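Local coordinates for protein MB2760 (Mycobacterium tuberculosis, PDB 2BNG) that hydrolyses long or bulky lipophilic epoxides in vitro, among them 9,10-epoxystearic acid and cholesterol 5,6-oxide, though its physiological substrates remain unidentified, at residues A23-L28 / G108-D113; H78-G81 / A86-T89. All blocks are in the same frame, centred on the assembly; numbering follows the deposited sequence.

Contact 1 (A23-L28 / G108-D113); sequences AFLNAL and GVFEVD
F24 O accepts the helical hydrogen bond of L28 N at 3.0 Å, which occupies this carbonyl within the helix; no hydrogen bond crosses from 23-28 to 108-113, and the contact is apolar. The side chains of F24, L25 and F110 do the touching. From the strand, F110 sends its ring toward the helix, where it meets two consecutive residues. CE2 of F24 lies near the plane of the F110 ring, at its edge, 4.3 Å from F110 CE2. The two ring planes are steeply inclined, by about 68°. The side chains of L25 and F110 approach from opposite directions, the L25 CD1 methyl coming 4.1 Å from F110 CZ at the far end of the ring. In F24, CG stands anti to the backbone N (chi1 166°), whereas in L25 it lies beside the N; the different torsions bring both neighbours to one phenylalanine. The separations are loose, and the buried area between the segments is small, at 99 Å². The contact lies beside the active site: the side chains of F110 and D122, the proton acceptor, are about 4 Å apart. W120 of strand 116-123 joins the cluster, nearly parallel to the F110 ring and edge-to-face with F24. Helix 13-30 thus lies against the curved sheet of this NTF2-like fold, with V21 also on F110 and helix 33-39 covering F24 through V36 and A39.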
loop_
_atom_site.group_PDB
_atom_site.type_symbol
_atom_site.label_atom_id
_atom_site.label_comp_id
_atom_site.label_asym_id
_atom_site.label_seq_id
_atom_site.Cartn_x
_atom_site.Cartn_y
_atom_site.Cartn_z
ATOM N N ALA C 23 -24.610 -22.071 -3.637
ATOM C CA ALA C 23 -25.694 -21.163 -3.221
ATOM C C ALA C 23 -26.819 -21.959 -2.540
ATOM O O ALA C 23 -27.320 -21.565 -1.480
ATOM C CB ALA C 23 -26.217 -20.356 -4.386
ATOM N N PHE C 24 -27.170 -23.110 -3.107
ATOM C CA PHE C 24 -28.220 -23.908 -2.512
ATOM C C PHE C 24 -27.890 -24.427 -1.090
ATOM O O PHE C 24 -28.695 -24.308 -0.179
ATOM C CB PHE C 24 -28.635 -25.050 -3.441
ATOM C CG PHE C 24 -29.471 -26.083 -2.766
ATOM C CD1 PHE C 24 -30.772 -25.789 -2.382
ATOM C CD2 PHE C 24 -28.932 -27.338 -2.474
ATOM C CE1 PHE C 24 -31.545 -26.733 -1.729
ATOM C CE2 PHE C 24 -29.684 -28.310 -1.831
ATOM C CZ PHE C 24 -31.010 -28.012 -1.451
ATOM N N LEU C 25 -26.705 -24.991 -0.917
ATOM C CA LEU C 25 -26.278 -25.516 0.382
ATOM C C LEU C 25 -26.108 -24.433 1.459
ATOM O O LEU C 25 -26.510 -24.649 2.611
ATOM C CB LEU C 25 -25.028 -26.390 0.238
ATOM C CG LEU C 25 -25.292 -27.684 -0.563
ATOM C CD1 LEU C 25 -23.959 -28.306 -0.994
ATOM C CD2 LEU C 25 -26.151 -28.699 0.212
ATOM N N ASN C 26 -25.568 -23.270 1.091
ATOM C CA ASN C 26 -25.553 -22.142 2.020
ATOM C C ASN C 26 -26.971 -21.718 2.358
ATOM O O ASN C 26 -27.275 -21.412 3.508
ATOM C CB ASN C 26 -24.711 -20.960 1.506
ATOM C CG ASN C 26 -23.200 -21.270 1.502
ATOM O OD1 ASN C 26 -22.647 -21.803 2.475
ATOM N ND2 ASN C 26 -22.541 -20.949 0.402
ATOM N N ALA C 27 -27.859 -21.746 1.372
ATOM C CA ALA C 27 -29.241 -21.358 1.597
ATOM C C ALA C 27 -29.936 -22.239 2.627
ATOM O O ALA C 27 -30.696 -21.737 3.453
ATOM C CB ALA C 27 -30.030 -21.336 0.279
ATOM N N LEU C 28 -29.674 -23.546 2.580
ATOM C CA LEU C 28 -30.189 -24.488 3.573
ATOM C C LEU C 28 -29.687 -24.181 4.976
ATOM O O LEU C 28 -30.459 -24.152 5.937
ATOM C CB LEU C 28 -29.750 -25.901 3.249
ATOM C CG LEU C 28 -30.490 -26.786 2.273
ATOM C CD1 LEU C 28 -29.715 -28.097 2.234
ATOM C CD2 LEU C 28 -31.936 -27.012 2.696
ATOM N N GLY C 108 -22.287 -35.544 -1.697
ATOM C CA GLY C 108 -23.474 -35.270 -2.465
ATOM C C GLY C 108 -23.151 -35.154 -3.927
ATOM O O GLY C 108 -22.115 -34.574 -4.305
ATOM N N VAL C 109 -24.019 -35.724 -4.752
ATOM C CA VAL C 109 -23.946 -35.504 -6.190
ATOM C C VAL C 109 -25.225 -34.799 -6.661
ATOM O O VAL C 109 -26.348 -35.141 -6.267
ATOM C CB VAL C 109 -23.627 -36.779 -7.033
ATOM C CG1 VAL C 109 -22.680 -37.746 -6.314
ATOM C CG2 VAL C 109 -24.863 -37.491 -7.409
ATOM N N PHE C 110 -25.024 -33.778 -7.487
ATOM C CA PHE C 110 -26.119 -32.967 -7.999
ATOM C C PHE C 110 -26.071 -32.968 -9.498
ATOM O O PHE C 110 -25.013 -33.218 -10.093
ATOM C CB PHE C 110 -26.006 -31.526 -7.482
ATOM C CG PHE C 110 -25.914 -31.431 -5.990
ATOM C CD1 PHE C 110 -24.741 -31.777 -5.318
ATOM C CD2 PHE C 110 -27.005 -30.998 -5.241
ATOM C CE1 PHE C 110 -24.656 -31.685 -3.918
ATOM C CE2 PHE C 110 -26.925 -30.900 -3.852
ATOM C CZ PHE C 110 -25.743 -31.235 -3.184
ATOM N N GLU C 111 -27.225 -32.698 -10.095
ATOM C CA GLU C 111 -27.298 -32.301 -11.484
ATOM C C GLU C 111 -28.029 -30.977 -11.576
ATOM O O GLU C 111 -29.089 -30.778 -10.970
ATOM C CB GLU C 111 -27.991 -33.371 -12.337
ATOM C CG GLU C 111 -27.012 -34.158 -13.166
ATOM C CD GLU C 111 -27.538 -35.516 -13.539
ATOM O OE1 GLU C 111 -28.742 -35.620 -13.846
ATOM O OE2 GLU C 111 -26.752 -36.491 -13.529
ATOM N N VAL C 112 -27.447 -30.056 -12.323
ATOM C CA VAL C 112 -28.081 -28.767 -12.508
ATOM C C VAL C 112 -28.324 -28.449 -13.978
ATOM O O VAL C 112 -27.477 -28.663 -14.841
ATOM C CB VAL C 112 -27.421 -27.596 -11.650
ATOM C CG1 VAL C 112 -26.221 -28.071 -10.823
ATOM C CG2 VAL C 112 -27.100 -26.376 -12.486
ATOM N N ASP C 113 -29.530 -27.974 -14.237
ATOM C CA ASP C 113 -29.998 -27.677 -15.568
ATOM C C ASP C 113 -30.539 -26.266 -15.473
ATOM O O ASP C 113 -31.540 -26.021 -14.795
ATOM C CB ASP C 113 -31.095 -28.682 -15.960
ATOM C CG ASP C 113 -31.792 -28.335 -17.283
ATOM O OD1 ASP C 113 -31.140 -27.787 -18.202
ATOM O OD2 ASP C 113 -33.001 -28.638 -17.431
#

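Contact 2 (H78-G81 / A86-T89); sequences HRIG and AVLT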
loop_
_atom_site.group_PDB
_atom_site.type_symbol
_atom_site.label_atom_id
_atom_site.label_comp_id
_atom_site.label_asym_id
_atom_site.label_seq_id
_atom_site.Cartn_x
_atom_site.Cartn_y
_atom_site.Cartn_z
ATOM N N HIS C 78 -15.811 -29.353 1.783
ATOM C CA HIS C 78 -14.345 -29.456 1.738
ATOM C C HIS C 78 -13.795 -29.399 0.312
ATOM O O HIS C 78 -12.762 -28.783 0.064
ATOM C CB HIS C 78 -13.872 -30.740 2.424
ATOM C CG HIS C 78 -14.434 -30.930 3.803
ATOM N ND1 HIS C 78 -14.053 -30.152 4.883
ATOM C CD2 HIS C 78 -15.348 -31.811 4.281
ATOM C CE1 HIS C 78 -14.720 -30.535 5.957
ATOM N NE2 HIS C 78 -15.515 -31.538 5.618
ATOM N N ARG C 79 -14.489 -30.065 -0.608
ATOM C CA ARG C 79 -14.126 -30.107 -2.020
ATOM C C ARG C 79 -15.406 -30.197 -2.826
ATOM O O ARG C 79 -16.388 -30.805 -2.367
ATOM C CB ARG C 79 -13.239 -31.316 -2.330
ATOM C CG ARG C 79 -11.860 -31.302 -1.621
ATOM C CD ARG C 79 -11.149 -32.617 -1.859
ATOM N NE ARG C 79 -9.774 -32.684 -1.341
ATOM C CZ ARG C 79 -9.472 -32.969 -0.078
ATOM N NH1 ARG C 79 -10.384 -33.148 0.749
ATOM N NH2 ARG C 79 -8.289 -33.073 0.421
ATOM N N ILE C 80 -15.381 -29.569 -4.003
ATOM C CA ILE C 80 -16.502 -29.520 -4.921
ATOM C C ILE C 80 -15.948 -29.394 -6.338
ATOM O O ILE C 80 -15.013 -28.657 -6.558
ATOM C CB ILE C 80 -17.473 -28.341 -4.571
ATOM C CG1 ILE C 80 -18.655 -28.297 -5.562
ATOM C CG2 ILE C 80 -16.707 -26.981 -4.445
ATOM C CD1 ILE C 80 -19.832 -27.449 -5.097
ATOM N N GLY C 81 -16.523 -30.121 -7.288
ATOM C CA GLY C 81 -16.054 -30.101 -8.675
ATOM C C GLY C 81 -17.167 -30.544 -9.586
ATOM O O GLY C 81 -18.156 -31.088 -9.119
ATOM N N ALA C 86 -23.177 -32.320 -14.043
ATOM C CA ALA C 86 -23.042 -32.943 -12.717
ATOM C C ALA C 86 -22.029 -32.218 -11.782
ATOM O O ALA C 86 -20.971 -31.769 -12.226
ATOM C CB ALA C 86 -22.688 -34.413 -12.847
ATOM N N VAL C 87 -22.376 -32.139 -10.497
ATOM C CA VAL C 87 -21.561 -31.506 -9.474
ATOM C C VAL C 87 -21.381 -32.517 -8.330
ATOM O O VAL C 87 -22.353 -33.164 -7.886
ATOM C CB VAL C 87 -22.220 -30.177 -8.955
ATOM C CG1 VAL C 87 -21.455 -29.585 -7.771
ATOM C CG2 VAL C 87 -22.354 -29.142 -10.094
ATOM N N LEU C 88 -20.132 -32.669 -7.882
ATOM C CA LEU C 88 -19.788 -33.581 -6.786
ATOM C C LEU C 88 -19.260 -32.801 -5.601
ATOM O O LEU C 88 -18.575 -31.791 -5.763
ATOM C CB LEU C 88 -18.754 -34.643 -7.199
ATOM C CG LEU C 88 -19.101 -35.525 -8.403
ATOM C CD1 LEU C 88 -18.431 -34.934 -9.612
ATOM C CD2 LEU C 88 -18.673 -36.974 -8.228
ATOM N N THR C 89 -19.501 -33.325 -4.408
ATOM C CA THR C 89 -19.344 -32.553 -3.221
ATOM C C THR C 89 -18.816 -33.461 -2.082
ATOM O O THR C 89 -19.307 -34.568 -1.884
ATOM C CB THR C 89 -20.747 -31.914 -3.044
ATOM O OG1 THR C 89 -20.709 -30.554 -2.745
ATOM C CG2 THR C 89 -21.520 -32.436 -2.110
#
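Strands 79-81 and 86-89 run antiparallel, their axes 4.8 Å apart at an angle of 169°, as the two arms of a beta hairpin. G81 and L88 form the hydrogen-bonded pair: L88 N donates to G81 O at 2.8 Å, almost straight at 176°, and G81 N returns a bond of 3.1 Å to L88 O, lying in the plane of that carbonyl. I80 and T89 follow as a non-hydrogen-bonded pair. L88 O also receives a CA-H...O contact from I80 CA at 3.2 Å. Beyond them the regular pairing gives way to a classic beta bulge, with H78 and R79 both opposite E90. I80 and T89 put their side chains on one face of the sheet, side by side and pointing the same way. CG1 of I80 is anti to the backbone N and the chain continues extended (chi2 164°), bringing CD1 to 3.8 Å from V87 CG1 and 4.0 Å from T89 OG1. The T89 side chain is also about 5 Å from that of D122, the proton acceptor. Helix 13-30 covers this face, resting I18 on I80 and A17 on V87. L88 points to the other face and packs on G81 of the second subunit, while I80 N bonds to D83 of that subunit and I80 O to R66 of the third. R79 uses NH1 for a salt bridge to E90 of its own chain and NH2 for one to E111 of the second subunit. Directional backbone bonds therefore set the hairpin register, aliphatic groups join it to the helix, and polar groups extend it into the assembly.

The two contacts meet on neighbouring strands of one sheet, 100-113 and 86-97, their centres about 10 Å apart. Backbone bonds probably join them directly, F110 N to V87 O at 2.8 Å and G108 N to T89 O at 3.1 Å. Both are buried and approach D122, through F110 and T89 respectively, but contact 1 lies deeper, about 7 Å from the chain centre against 12 Å. It is a sparse helix-on-sheet meeting of hydrophobic side chains. Contact 2 pairs 72-83, outermost within this chain, with its neighbour, relies on the main chain and buries more than twice the area. Both touch the second subunit, where R79 of contact 2 pairs with E111 of contact 1 across subunits; contact 2 also reaches the third.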